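Local coordinates for tetraacyldisaccharide 4'-kinase (Aquifex aeolicus, PDB 4EHX), which probably phosphorylates the 4'-position of a tetraacyldisaccharide 1-phosphate with ATP to form lipid IVA, the final step of the lipid IVA pathway, working at the membrane interface, at residues 5-10 against 161-166; 39-44 against 152-157; 44-49 against 167-172. All blocks are in the same frame, centred on the assembly; numbering follows the deposited sequence.

Contact 1: residues 5-10 against 161-166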
ATOM      1  N   SER A   5     -21.502  13.364 -16.674  1.00 38.20           N
ATOM      2  CA  SER A   5     -21.104  14.773 -16.733  1.00 55.04           C
ATOM      3  C   SER A   5     -19.603  14.924 -16.460  1.00 47.16           C
ATOM      4  O   SER A   5     -19.037  15.998 -16.651  1.00 51.37           O
ATOM      5  CB  SER A   5     -21.935  15.650 -15.781  1.00 57.58           C
ATOM      6  OG  SER A   5     -21.561  15.470 -14.424  1.00 55.95           O
ATOM      7  N   LEU A   6     -18.965  13.833 -16.038  1.00 41.70           N
ATOM      8  CA  LEU A   6     -17.528  13.835 -15.765  1.00 47.72           C
ATOM      9  C   LEU A   6     -16.660  13.400 -16.950  1.00 46.84           C
ATOM     10  O   LEU A   6     -15.453  13.620 -16.955  1.00 37.30           O
ATOM     11  CB  LEU A   6     -17.217  12.956 -14.562  1.00 45.52           C
ATOM     12  CG  LEU A   6     -17.745  13.502 -13.237  1.00 55.38           C
ATOM     13  CD1 LEU A   6     -17.385  12.560 -12.109  1.00 48.83           C
ATOM     14  CD2 LEU A   6     -17.189  14.902 -12.989  1.00 54.24           C
ATOM     15  N   LEU A   7     -17.274  12.776 -17.947  1.00 40.47           N
ATOM     16  CA  LEU A   7     -16.527  12.246 -19.083  1.00 35.11           C
ATOM     17  C   LEU A   7     -15.668  13.278 -19.841  1.00 31.10           C
ATOM     18  O   LEU A   7     -14.590  12.931 -20.334  1.00 34.59           O
ATOM     19  CB  LEU A   7     -17.478  11.556 -20.060  1.00 47.30           C
ATOM     20  CG  LEU A   7     -17.922  10.152 -19.669  1.00 52.65           C
ATOM     21  CD1 LEU A   7     -19.159   9.758 -20.458  1.00 51.99           C
ATOM     22  CD2 LEU A   7     -16.792   9.156 -19.874  1.00 46.15           C
ATOM     23  N   PRO A   8     -16.148  14.533 -19.964  1.00 37.19           N
ATOM     24  CA  PRO A   8     -15.325  15.545 -20.641  1.00 39.01           C
ATOM     25  C   PRO A   8     -13.982  15.726 -19.954  1.00 31.23           C
ATOM     26  O   PRO A   8     -12.961  15.914 -20.622  1.00 33.05           O
ATOM     27  CB  PRO A   8     -16.163  16.820 -20.501  1.00 38.27           C
ATOM     28  CG  PRO A   8     -17.573  16.318 -20.472  1.00 41.94           C
ATOM     29  CD  PRO A   8     -17.498  15.044 -19.669  1.00 34.99           C
ATOM     30  N   PHE A   9     -13.986  15.669 -18.626  1.00 34.71           N
ATOM     31  CA  PHE A   9     -12.755  15.783 -17.868  1.00 34.45           C
ATOM     32  C   PHE A   9     -11.868  14.566 -18.108  1.00 36.37           C
ATOM     33  O   PHE A   9     -10.658  14.698 -18.198  1.00 34.84           O
ATOM     34  CB  PHE A   9     -13.059  15.970 -16.380  1.00 40.66           C
ATOM     35  CG  PHE A   9     -13.779  17.253 -16.078  1.00 52.39           C
ATOM     36  CD1 PHE A   9     -13.098  18.464 -16.097  1.00 54.62           C
ATOM     37  CD2 PHE A   9     -15.136  17.255 -15.800  1.00 58.93           C
ATOM     38  CE1 PHE A   9     -13.756  19.653 -15.834  1.00 58.15           C
ATOM     39  CE2 PHE A   9     -15.804  18.442 -15.535  1.00 64.60           C
ATOM     40  CZ  PHE A   9     -15.111  19.642 -15.552  1.00 63.49           C
ATOM     41  N   SER A  10     -12.482  13.389 -18.227  1.00 33.61           N
ATOM     42  CA  SER A  10     -11.737  12.166 -18.525  1.00 30.50           C
ATOM     43  C   SER A  10     -11.016  12.225 -19.870  1.00 25.43           C
ATOM     44  O   SER A  10      -9.868  11.816 -19.973  1.00 27.34           O
ATOM     45  CB  SER A  10     -12.657  10.951 -18.504  1.00 34.00           C
ATOM     46  OG  SER A  10     -13.131  10.713 -17.193  1.00 47.09           O
ATOM     47  N   LYS A 161     -12.287  -3.170 -16.223  1.00 40.22           N
ATOM     48  CA  LYS A 161     -13.573  -2.673 -16.692  1.00 46.40           C
ATOM     49  C   LYS A 161     -13.741  -1.182 -16.424  1.00 43.68           C
ATOM     50  O   LYS A 161     -14.788  -0.618 -16.716  1.00 45.69           O
ATOM     51  CB  LYS A 161     -14.708  -3.445 -16.014  1.00 53.90           C
ATOM     52  CG  LYS A 161     -14.616  -4.957 -16.181  1.00 71.45           C
ATOM     53  CD  LYS A 161     -15.645  -5.698 -15.329  1.00 76.46           C
ATOM     54  CE  LYS A 161     -15.295  -5.637 -13.850  1.00 75.96           C
ATOM     55  NZ  LYS A 161     -16.123  -6.571 -13.037  1.00 75.20           N
ATOM     56  N   ASP A 162     -12.707  -0.548 -15.873  1.00 37.33           N
ATOM     57  CA  ASP A 162     -12.818   0.810 -15.348  1.00 35.86           C
ATOM     58  C   ASP A 162     -12.482   1.879 -16.398  1.00 38.22           C
ATOM     59  O   ASP A 162     -12.137   1.565 -17.534  1.00 36.22           O
ATOM     60  CB  ASP A 162     -11.893   0.956 -14.133  1.00 36.69           C
ATOM     61  CG  ASP A 162     -12.442   1.910 -13.079  1.00 43.65           C
ATOM     62  OD1 ASP A 162     -13.085   2.910 -13.451  1.00 38.03           O
ATOM     63  OD2 ASP A 162     -12.229   1.655 -11.870  1.00 44.06           O
ATOM     64  N   ARG A 163     -12.582   3.144 -15.999  1.00 37.77           N
ATOM     65  CA  ARG A 163     -12.339   4.270 -16.894  1.00 43.48           C
ATOM     66  C   ARG A 163     -11.406   5.283 -16.242  1.00 35.69           C
ATOM     67  O   ARG A 163     -11.251   5.303 -15.024  1.00 31.74           O
ATOM     68  CB  ARG A 163     -13.660   4.956 -17.253  1.00 37.88           C
ATOM     69  CG  ARG A 163     -14.625   4.095 -18.056  1.00 58.01           C
ATOM     70  CD  ARG A 163     -15.964   4.798 -18.238  1.00 74.65           C
ATOM     71  NE  ARG A 163     -16.586   5.120 -16.955  1.00 89.47           N
ATOM     72  CZ  ARG A 163     -17.819   5.601 -16.814  1.00 96.63           C
ATOM     73  NH1 ARG A 163     -18.580   5.817 -17.880  1.00 92.48           N
ATOM     74  NH2 ARG A 163     -18.293   5.864 -15.604  1.00101.52           N
ATOM     75  N   LEU A 164     -10.795   6.139 -17.052  1.00 33.41           N
ATOM     76  CA  LEU A 164      -9.951   7.202 -16.525  1.00 26.45           C
ATOM     77  C   LEU A 164     -10.718   8.138 -15.592  1.00 25.89           C
ATOM     78  O   LEU A 164     -11.878   8.455 -15.835  1.00 30.09           O
ATOM     79  CB  LEU A 164      -9.345   8.024 -17.672  1.00 26.00           C
ATOM     80  CG  LEU A 164      -8.110   7.389 -18.309  1.00 39.76           C
ATOM     81  CD1 LEU A 164      -7.793   8.025 -19.650  1.00 58.68           C
ATOM     82  CD2 LEU A 164      -6.935   7.503 -17.368  1.00 32.30           C
ATOM     83  N   LEU A 165     -10.047   8.566 -14.523  1.00 29.83           N
ATOM     84  CA  LEU A 165     -10.477   9.701 -13.712  1.00 25.04           C
ATOM     85  C   LEU A 165     -10.837  10.889 -14.589  1.00 30.27           C
ATOM     86  O   LEU A 165     -10.188  11.118 -15.614  1.00 29.00           O
ATOM     87  CB  LEU A 165      -9.322  10.146 -12.807  1.00 28.65           C
ATOM     88  CG  LEU A 165      -8.903   9.207 -11.678  1.00 40.36           C
ATOM     89  CD1 LEU A 165      -7.507   9.567 -11.188  1.00 37.42           C
ATOM     90  CD2 LEU A 165      -9.915   9.277 -10.548  1.00 37.28           C
ATOM     91  N   PRO A 166     -11.839  11.681 -14.172  1.00 36.56           N
ATOM     92  CA  PRO A 166     -12.636  11.459 -12.958  1.00 41.74           C
ATOM     93  C   PRO A 166     -13.875  10.593 -13.184  1.00 42.39           C
ATOM     94  O   PRO A 166     -14.537  10.235 -12.211  1.00 44.28           O
ATOM     95  CB  PRO A 166     -13.055  12.876 -12.562  1.00 44.08           C
ATOM     96  CG  PRO A 166     -13.144  13.600 -13.848  1.00 44.03           C
ATOM     97  CD  PRO A 166     -12.081  13.017 -14.750  1.00 34.27           C
TER
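S10, near the start of helix 7-25, makes the single hydrogen bond between these segments: its hydroxyl OG donates to the backbone O of L164 at 2.9 Å. The hydroxyl comes from above the carbonyl plane, 46° out of it, and not along a lone pair. Its torsion explains the reach, since OG stands anti to the carbonyl carbon and beside the backbone N (chi1 -67°), on the flank that the loop passes. S10 OG in turn accepts from the amide N of A167, so one buried hydroxyl ties two points of the loop to the helix. A weaker CH...O contact runs alongside, from S10 CA to L165 O at 3.5 Å.

The apolar part centres on P166, which follows a cis peptide bond. Its ring carbons CG and CD lie against the CB of F9, with F9 CB to P166 CG only 3.5 Å. The F9 ring itself leads away from the loop, so the methylene does most of the touching. L6 also closes in: its CB is 4.2 Å from P166 CG, while its CD1 rests 3.7 Å from P166 O.

Farther along the loop, L7 CD2 lies 4.3 Å from R163 NH1, approaching the guanidinium obliquely. The backbone N of R163 donates to D162 OD1, through that oxygen's anti lone pair, at 2.6 Å; D162 OD1 also accepts from N169 N.

The chemistry is thus one buried polar clasp beside an apolar patch: a single hydroxyl serves as donor to L164 O and acceptor from A167 N, and L6 and F9 pack carbon against the proline that follows the cis peptide bond.

Contact 2: residues 39-44 against 152-157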
ATOM      1  N   ILE A  39      12.903  -1.780  -6.872  1.00 15.65           N
ATOM      2  CA  ILE A  39      11.717  -2.513  -7.255  1.00 18.77           C
ATOM      3  C   ILE A  39      10.545  -1.575  -7.028  1.00 20.79           C
ATOM      4  O   ILE A  39      10.422  -1.000  -5.961  1.00 22.73           O
ATOM      5  CB  ILE A  39      11.524  -3.739  -6.366  1.00 19.98           C
ATOM      6  CG1 ILE A  39      12.754  -4.658  -6.446  1.00 22.62           C
ATOM      7  CG2 ILE A  39      10.232  -4.491  -6.758  1.00 16.75           C
ATOM      8  CD1 ILE A  39      12.798  -5.728  -5.323  1.00 22.82           C
ATOM      9  N   SER A  40       9.678  -1.412  -8.021  1.00 16.86           N
ATOM     10  CA  SER A  40       8.509  -0.575  -7.824  1.00 14.15           C
ATOM     11  C   SER A  40       7.277  -1.443  -7.635  1.00 19.57           C
ATOM     12  O   SER A  40       7.096  -2.441  -8.327  1.00 19.73           O
ATOM     13  CB  SER A  40       8.301   0.375  -9.012  1.00 15.61           C
ATOM     14  OG  SER A  40       7.149   1.175  -8.801  1.00 17.72           O
ATOM     15  N   VAL A  41       6.440  -1.058  -6.678  1.00 21.44           N
ATOM     16  CA  VAL A  41       5.120  -1.641  -6.517  1.00 18.02           C
ATOM     17  C   VAL A  41       4.119  -0.550  -6.822  1.00 22.51           C
ATOM     18  O   VAL A  41       4.210   0.569  -6.298  1.00 20.47           O
ATOM     19  CB  VAL A  41       4.898  -2.208  -5.081  1.00 15.77           C
ATOM     20  CG1 VAL A  41       3.457  -2.764  -4.951  1.00 18.29           C
ATOM     21  CG2 VAL A  41       5.937  -3.289  -4.797  1.00 16.39           C
ATOM     22  N   GLY A  42       3.160  -0.849  -7.689  1.00 18.69           N
ATOM     23  CA  GLY A  42       2.200   0.164  -8.048  1.00 20.43           C
ATOM     24  C   GLY A  42       0.910  -0.398  -8.606  1.00 24.58           C
ATOM     25  O   GLY A  42       0.729  -1.615  -8.738  1.00 20.59           O
ATOM     26  N   ASN A  43       0.002   0.499  -8.934  1.00 22.85           N
ATOM     27  CA  ASN A  43      -1.223   0.087  -9.599  1.00 27.11           C
ATOM     28  C   ASN A  43      -1.761   1.204 -10.490  1.00 28.29           C
ATOM     29  O   ASN A  43      -1.154   2.284 -10.602  1.00 24.09           O
ATOM     30  CB  ASN A  43      -2.257  -0.413  -8.598  1.00 31.19           C
ATOM     31  CG  ASN A  43      -3.028   0.703  -7.968  1.00 36.40           C
ATOM     32  OD1 ASN A  43      -2.458   1.736  -7.621  1.00 36.80           O
ATOM     33  ND2 ASN A  43      -4.336   0.521  -7.833  1.00 43.21           N
ATOM     34  N   LEU A  44      -2.875   0.935 -11.149  1.00 28.73           N
ATOM     35  CA  LEU A  44      -3.391   1.861 -12.147  1.00 33.01           C
ATOM     36  C   LEU A  44      -4.518   2.718 -11.600  1.00 32.19           C
ATOM     37  O   LEU A  44      -4.859   3.734 -12.186  1.00 36.94           O
ATOM     38  CB  LEU A  44      -3.894   1.094 -13.379  1.00 29.40           C
ATOM     39  CG  LEU A  44      -2.842   0.447 -14.270  1.00 32.39           C
ATOM     40  CD1 LEU A  44      -3.500  -0.135 -15.504  1.00 31.38           C
ATOM     41  CD2 LEU A  44      -1.806   1.476 -14.666  1.00 34.05           C
ATOM     42  N   ILE A 152       6.661  -3.727 -10.866  1.00 18.63           N
ATOM     43  CA  ILE A 152       5.567  -4.627 -10.521  1.00 17.15           C
ATOM     44  C   ILE A 152       4.250  -3.870 -10.499  1.00 18.98           C
ATOM     45  O   ILE A 152       4.104  -2.874  -9.789  1.00 18.67           O
ATOM     46  CB  ILE A 152       5.786  -5.284  -9.160  1.00 20.50           C
ATOM     47  CG1 ILE A 152       7.123  -6.038  -9.150  1.00 20.93           C
ATOM     48  CG2 ILE A 152       4.613  -6.247  -8.856  1.00 19.25           C
ATOM     49  CD1 ILE A 152       7.472  -6.691  -7.765  1.00 17.30           C
ATOM     50  N   LEU A 153       3.295  -4.337 -11.295  1.00 20.47           N
ATOM     51  CA  LEU A 153       2.001  -3.680 -11.381  1.00 17.77           C
ATOM     52  C   LEU A 153       0.927  -4.587 -10.832  1.00 19.51           C
ATOM     53  O   LEU A 153       0.787  -5.736 -11.268  1.00 21.12           O
ATOM     54  CB  LEU A 153       1.662  -3.362 -12.840  1.00 18.89           C
ATOM     55  CG  LEU A 153       0.286  -2.708 -13.046  1.00 21.27           C
ATOM     56  CD1 LEU A 153       0.259  -1.305 -12.458  1.00 21.32           C
ATOM     57  CD2 LEU A 153      -0.106  -2.683 -14.557  1.00 25.38           C
ATOM     58  N   LEU A 154       0.153  -4.066  -9.892  1.00 19.73           N
ATOM     59  CA  LEU A 154      -0.985  -4.808  -9.343  1.00 19.27           C
ATOM     60  C   LEU A 154      -2.222  -4.431 -10.120  1.00 22.54           C
ATOM     61  O   LEU A 154      -2.452  -3.245 -10.391  1.00 24.54           O
ATOM     62  CB  LEU A 154      -1.198  -4.464  -7.866  1.00 18.92           C
ATOM     63  CG  LEU A 154      -0.360  -5.261  -6.855  1.00 24.62           C
ATOM     64  CD1 LEU A 154       1.130  -5.159  -7.146  1.00 22.11           C
ATOM     65  CD2 LEU A 154      -0.665  -4.752  -5.439  1.00 22.43           C
ATOM     66  N   LEU A 155      -3.017  -5.440 -10.458  1.00 23.21           N
ATOM     67  CA  LEU A 155      -4.258  -5.258 -11.201  1.00 27.50           C
ATOM     68  C   LEU A 155      -5.370  -6.033 -10.531  1.00 33.04           C
ATOM     69  O   LEU A 155      -5.210  -7.222 -10.261  1.00 28.04           O
ATOM     70  CB  LEU A 155      -4.115  -5.829 -12.610  1.00 28.06           C
ATOM     71  CG  LEU A 155      -3.625  -5.032 -13.814  1.00 46.40           C
ATOM     72  CD1 LEU A 155      -3.803  -5.935 -15.024  1.00 49.79           C
ATOM     73  CD2 LEU A 155      -4.387  -3.715 -14.004  1.00 37.58           C
ATOM     74  N   LYS A 156      -6.508  -5.390 -10.290  1.00 26.29           N
ATOM     75  CA  LYS A 156      -7.697  -6.145  -9.883  1.00 31.12           C
ATOM     76  C   LYS A 156      -8.709  -6.242 -11.017  1.00 34.37           C
ATOM     77  O   LYS A 156      -8.701  -5.431 -11.950  1.00 32.51           O
ATOM     78  CB  LYS A 156      -8.340  -5.546  -8.634  1.00 31.90           C
ATOM     79  CG  LYS A 156      -8.821  -4.139  -8.817  1.00 29.28           C
ATOM     80  CD  LYS A 156      -9.249  -3.538  -7.503  1.00 36.18           C
ATOM     81  CE  LYS A 156      -9.541  -2.064  -7.671  1.00 35.74           C
ATOM     82  NZ  LYS A 156      -9.884  -1.433  -6.370  1.00 40.38           N
ATOM     83  N   LYS A 157      -9.583  -7.237 -10.948  1.00 28.80           N
ATOM     84  CA  LYS A 157     -10.531  -7.457 -12.039  1.00 32.12           C
ATOM     85  C   LYS A 157     -11.286  -6.166 -12.369  1.00 31.17           C
ATOM     86  O   LYS A 157     -11.483  -5.836 -13.534  1.00 36.01           O
ATOM     87  CB  LYS A 157     -11.508  -8.592 -11.700  1.00 33.73           C
ATOM     88  CG  LYS A 157     -12.459  -8.950 -12.848  1.00 34.36           C
ATOM     89  CD  LYS A 157     -13.438 -10.048 -12.418  1.00 36.56           C
ATOM     90  CE  LYS A 157     -14.378 -10.448 -13.543  1.00 45.55           C
ATOM     91  NZ  LYS A 157     -15.363 -11.469 -13.078  1.00 47.27           N
TER
HETATM   92  O   HOH W   1       5.324  -0.426 -10.191  1.00 17.91           O
HETATM   93  O   HOH W   2      -4.088  -1.400 -11.181  1.00 31.38           O
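Strands 39-43 and 152-156 run parallel, their short axes 4.6 Å apart at closest approach and 26° from one another, with V41 opposite I152 and G42 opposite L153. Three backbone bonds join them: I152 N to S40 O, G42 N to I152 O, and L154 N to G42 O, the last 2.8 Å long and nearly straight at 173°.

On the face carrying V41, I152 and L154, V41 CG1 meets L154 CD1 at 4.0 Å. V41 CG1 stands anti to its own backbone N (chi1 178°), which directs it to L154. Helix 51-61 packs over V41 through F54 and L58. Nearby, I39 and I152 lie side by side, I39 CG2 3.7 Å from I152 CD1.

On the other face G42 has no side chain, and L153 turns its CD1 inward to 3.5 Å from N43 CA. L44 then crosses L153 at about a right angle, and its CD1 touches L155 CD2.

Two waters extend the polar pairing. One accepts from S40 OG and donates to I152 O, giving that oxygen a second donor besides G42 N; the other accepts from L44 N and donates to L154 O, just where the strands diverge.

The chemistry implies a buried strand pair in which backbone bonds set the register and aliphatic side chains pack on both faces, while water takes over the pairing as the chain leaves the sheet for the predicted ATP-binding loop.

Contact 3: residues 44-49 against 167-172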
ATOM      1  N   LEU A  44      -2.875   0.935 -11.149  1.00 28.73           N
ATOM      2  CA  LEU A  44      -3.391   1.861 -12.147  1.00 33.01           C
ATOM      3  C   LEU A  44      -4.518   2.718 -11.600  1.00 32.19           C
ATOM      4  O   LEU A  44      -4.859   3.734 -12.186  1.00 36.94           O
ATOM      5  CB  LEU A  44      -3.894   1.094 -13.379  1.00 29.40           C
ATOM      6  CG  LEU A  44      -2.842   0.447 -14.270  1.00 32.39           C
ATOM      7  CD1 LEU A  44      -3.500  -0.135 -15.504  1.00 31.38           C
ATOM      8  CD2 LEU A  44      -1.806   1.476 -14.666  1.00 34.05           C
ATOM      9  N   SER A  45      -5.110   2.310 -10.481  1.00 29.84           N
ATOM     10  CA  SER A  45      -6.335   2.957 -10.031  1.00 30.27           C
ATOM     11  C   SER A  45      -6.261   3.514  -8.618  1.00 43.53           C
ATOM     12  O   SER A  45      -5.451   3.079  -7.795  1.00 42.83           O
ATOM     13  CB  SER A  45      -7.500   1.968 -10.095  1.00 34.87           C
ATOM     14  OG  SER A  45      -7.191   0.799  -9.359  1.00 30.46           O
ATOM     15  N   VAL A  46      -7.119   4.488  -8.348  1.00 45.43           N
ATOM     16  CA  VAL A  46      -7.395   4.884  -6.979  1.00 52.40           C
ATOM     17  C   VAL A  46      -8.347   3.845  -6.382  1.00 49.48           C
ATOM     18  O   VAL A  46      -9.056   3.156  -7.117  1.00 45.20           O
ATOM     19  CB  VAL A  46      -8.017   6.284  -6.926  1.00 53.02           C
ATOM     20  CG1 VAL A  46      -7.096   7.273  -7.610  1.00 49.58           C
ATOM     21  CG2 VAL A  46      -9.391   6.288  -7.586  1.00 47.92           C
ATOM     22  N   GLY A  47      -8.353   3.715  -5.058  1.00 49.62           N
ATOM     23  CA  GLY A  47      -9.204   2.739  -4.395  1.00 52.46           C
ATOM     24  C   GLY A  47      -8.402   1.575  -3.841  1.00 56.30           C
ATOM     25  O   GLY A  47      -7.193   1.502  -4.056  1.00 53.91           O
ATOM     26  N   GLY A  48      -9.070   0.667  -3.129  1.00 53.71           N
ATOM     27  CA  GLY A  48      -8.407  -0.477  -2.519  1.00 46.87           C
ATOM     28  C   GLY A  48      -7.550  -1.213  -3.532  1.00 49.33           C
ATOM     29  O   GLY A  48      -8.016  -1.522  -4.627  1.00 41.50           O
ATOM     30  N   SER A  49      -6.302  -1.502  -3.162  1.00 45.14           N
ATOM     31  CA  SER A  49      -5.292  -1.953  -4.118  1.00 43.86           C
ATOM     32  C   SER A  49      -4.591  -3.254  -3.748  1.00 46.19           C
ATOM     33  O   SER A  49      -4.165  -4.011  -4.625  1.00 49.45           O
ATOM     34  CB  SER A  49      -4.229  -0.866  -4.275  1.00 52.38           C
ATOM     35  OG  SER A  49      -3.225  -1.276  -5.184  1.00 73.18           O
ATOM     36  N   ALA A 167     -14.197  10.260 -14.430  1.00 32.89           N
ATOM     37  CA  ALA A 167     -15.370   9.410 -14.683  1.00 39.33           C
ATOM     38  C   ALA A 167     -15.213   8.035 -14.018  1.00 41.83           C
ATOM     39  O   ALA A 167     -16.169   7.477 -13.481  1.00 38.94           O
ATOM     40  CB  ALA A 167     -15.631   9.260 -16.172  1.00 32.61           C
ATOM     41  N   GLY A 168     -14.004   7.490 -14.059  1.00 34.99           N
ATOM     42  CA  GLY A 168     -13.722   6.231 -13.383  1.00 30.61           C
ATOM     43  C   GLY A 168     -12.571   6.381 -12.415  1.00 33.45           C
ATOM     44  O   GLY A 168     -12.238   7.498 -12.019  1.00 33.31           O
ATOM     45  N   ASN A 169     -11.943   5.264 -12.053  1.00 32.29           N
ATOM     46  CA  ASN A 169     -10.875   5.274 -11.058  1.00 33.49           C
ATOM     47  C   ASN A 169      -9.465   5.131 -11.610  1.00 32.49           C
ATOM     48  O   ASN A 169      -8.504   5.122 -10.844  1.00 29.14           O
ATOM     49  CB  ASN A 169     -11.107   4.173 -10.017  1.00 38.31           C
ATOM     50  CG  ASN A 169     -12.447   4.293  -9.343  1.00 44.60           C
ATOM     51  OD1 ASN A 169     -12.672   5.211  -8.555  1.00 44.83           O
ATOM     52  ND2 ASN A 169     -13.352   3.375  -9.656  1.00 41.03           N
ATOM     53  N   LEU A 170      -9.321   5.012 -12.925  1.00 31.53           N
ATOM     54  CA  LEU A 170      -7.992   4.790 -13.489  1.00 29.72           C
ATOM     55  C   LEU A 170      -7.140   6.064 -13.475  1.00 27.99           C
ATOM     56  O   LEU A 170      -7.587   7.142 -13.895  1.00 28.96           O
ATOM     57  CB  LEU A 170      -8.087   4.215 -14.907  1.00 32.11           C
ATOM     58  CG  LEU A 170      -8.688   2.811 -15.023  1.00 33.10           C
ATOM     59  CD1 LEU A 170      -8.725   2.370 -16.483  1.00 30.10           C
ATOM     60  CD2 LEU A 170      -7.896   1.824 -14.171  1.00 29.92           C
ATOM     61  N   ARG A 171      -5.909   5.942 -12.990  1.00 27.51           N
ATOM     62  CA  ARG A 171      -4.967   7.059 -13.026  1.00 26.59           C
ATOM     63  C   ARG A 171      -4.312   7.166 -14.400  1.00 26.15           C
ATOM     64  O   ARG A 171      -3.832   8.233 -14.777  1.00 25.42           O
ATOM     65  CB  ARG A 171      -3.892   6.907 -11.933  1.00 29.82           C
ATOM     66  CG  ARG A 171      -4.415   7.222 -10.533  1.00 34.95           C
ATOM     67  CD  ARG A 171      -3.298   7.243  -9.489  1.00 47.89           C
ATOM     68  NE  ARG A 171      -2.825   5.902  -9.167  1.00 41.34           N
ATOM     69  CZ  ARG A 171      -1.943   5.633  -8.210  1.00 47.70           C
ATOM     70  NH1 ARG A 171      -1.436   6.614  -7.471  1.00 49.56           N
ATOM     71  NH2 ARG A 171      -1.568   4.381  -7.990  1.00 32.30           N
ATOM     72  N   GLU A 172      -4.265   6.040 -15.116  1.00 23.29           N
ATOM     73  CA  GLU A 172      -3.692   5.955 -16.464  1.00 31.84           C
ATOM     74  C   GLU A 172      -4.485   4.950 -17.274  1.00 28.31           C
ATOM     75  O   GLU A 172      -5.057   4.013 -16.706  1.00 30.48           O
ATOM     76  CB  GLU A 172      -2.262   5.411 -16.434  1.00 30.41           C
ATOM     77  CG  GLU A 172      -1.316   6.076 -15.516  1.00 32.77           C
ATOM     78  CD  GLU A 172       0.090   5.572 -15.740  1.00 36.13           C
ATOM     79  OE1 GLU A 172       0.596   4.801 -14.894  1.00 27.42           O
ATOM     80  OE2 GLU A 172       0.680   5.938 -16.784  1.00 27.20           O
TER
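Backbone hydrogen bonds carry the contact between L44-V46 and N169-R171, whose touching parts run in roughly opposed directions. R171 N donates to L44 O over 2.6 Å, almost straight at 166°. V46 N donates to N169 O over 2.9 Å, in the plane of that carbonyl. Between these bonds S45 and L170 form a single bridge, and S45 CA comes within 3.2 Å of N169 O as a CH...O contact.

Side-chain packing flanks this bridge. V46 and N169 cross at about a right angle: V46 CG2 sits 3.6 Å from N169 OD1, while its other branch, CG1, lies 4.0 Å from R171 CG. CG2 occupies the position between the backbone N and the carbonyl carbon, which brings it alongside N169 CB and OD1. The apolar contact is that of L170 CD2, which reaches back to 4.1 Å from L44 CB although its CB starts off away from this segment.

The polar ends find partners elsewhere. R171 is bent at chi3 (-74°), with L44 O at the edge of its guanidinium group; NH2 makes a salt bridge with D139 and a weak bond to N43 OD1, while NE is buried without a partner. The extended side chain of E172 passes L44 CD2 at about a right angle, and its carboxylate is held by Q142, N21 and R179. S45 OG bonds to D159.

The segment from S45 to S49 belongs to the predicted ATP-binding loop between strand 38-43 and helix 51-61, the P-loop position in this clan. A single backbone bridge thus joins the start of what is probably the P-loop, before its glycines, to the loop that follows helix 157-160.

Along the chain the first segments come in the order 5-10, 39-44 and 44-49, and the second in the order 152-157, 161-166 and 167-172. Contact 2 is nested within the span closed by contact 1, while contact 3 crosses both. Contacts 1 and 3 have centres about 10 Å apart and share the loop between helix 157-160 and strand 182-186, where R163 and L165 pair with L170. Contacts 2 and 3, about 11 Å apart, share L44, and K156 reaches G48. Contacts 1 and 2 lie about 20 Å apart. Together they connect the N-terminal helix, through this loop, to the predicted P-loop and the parallel strands that lead into it.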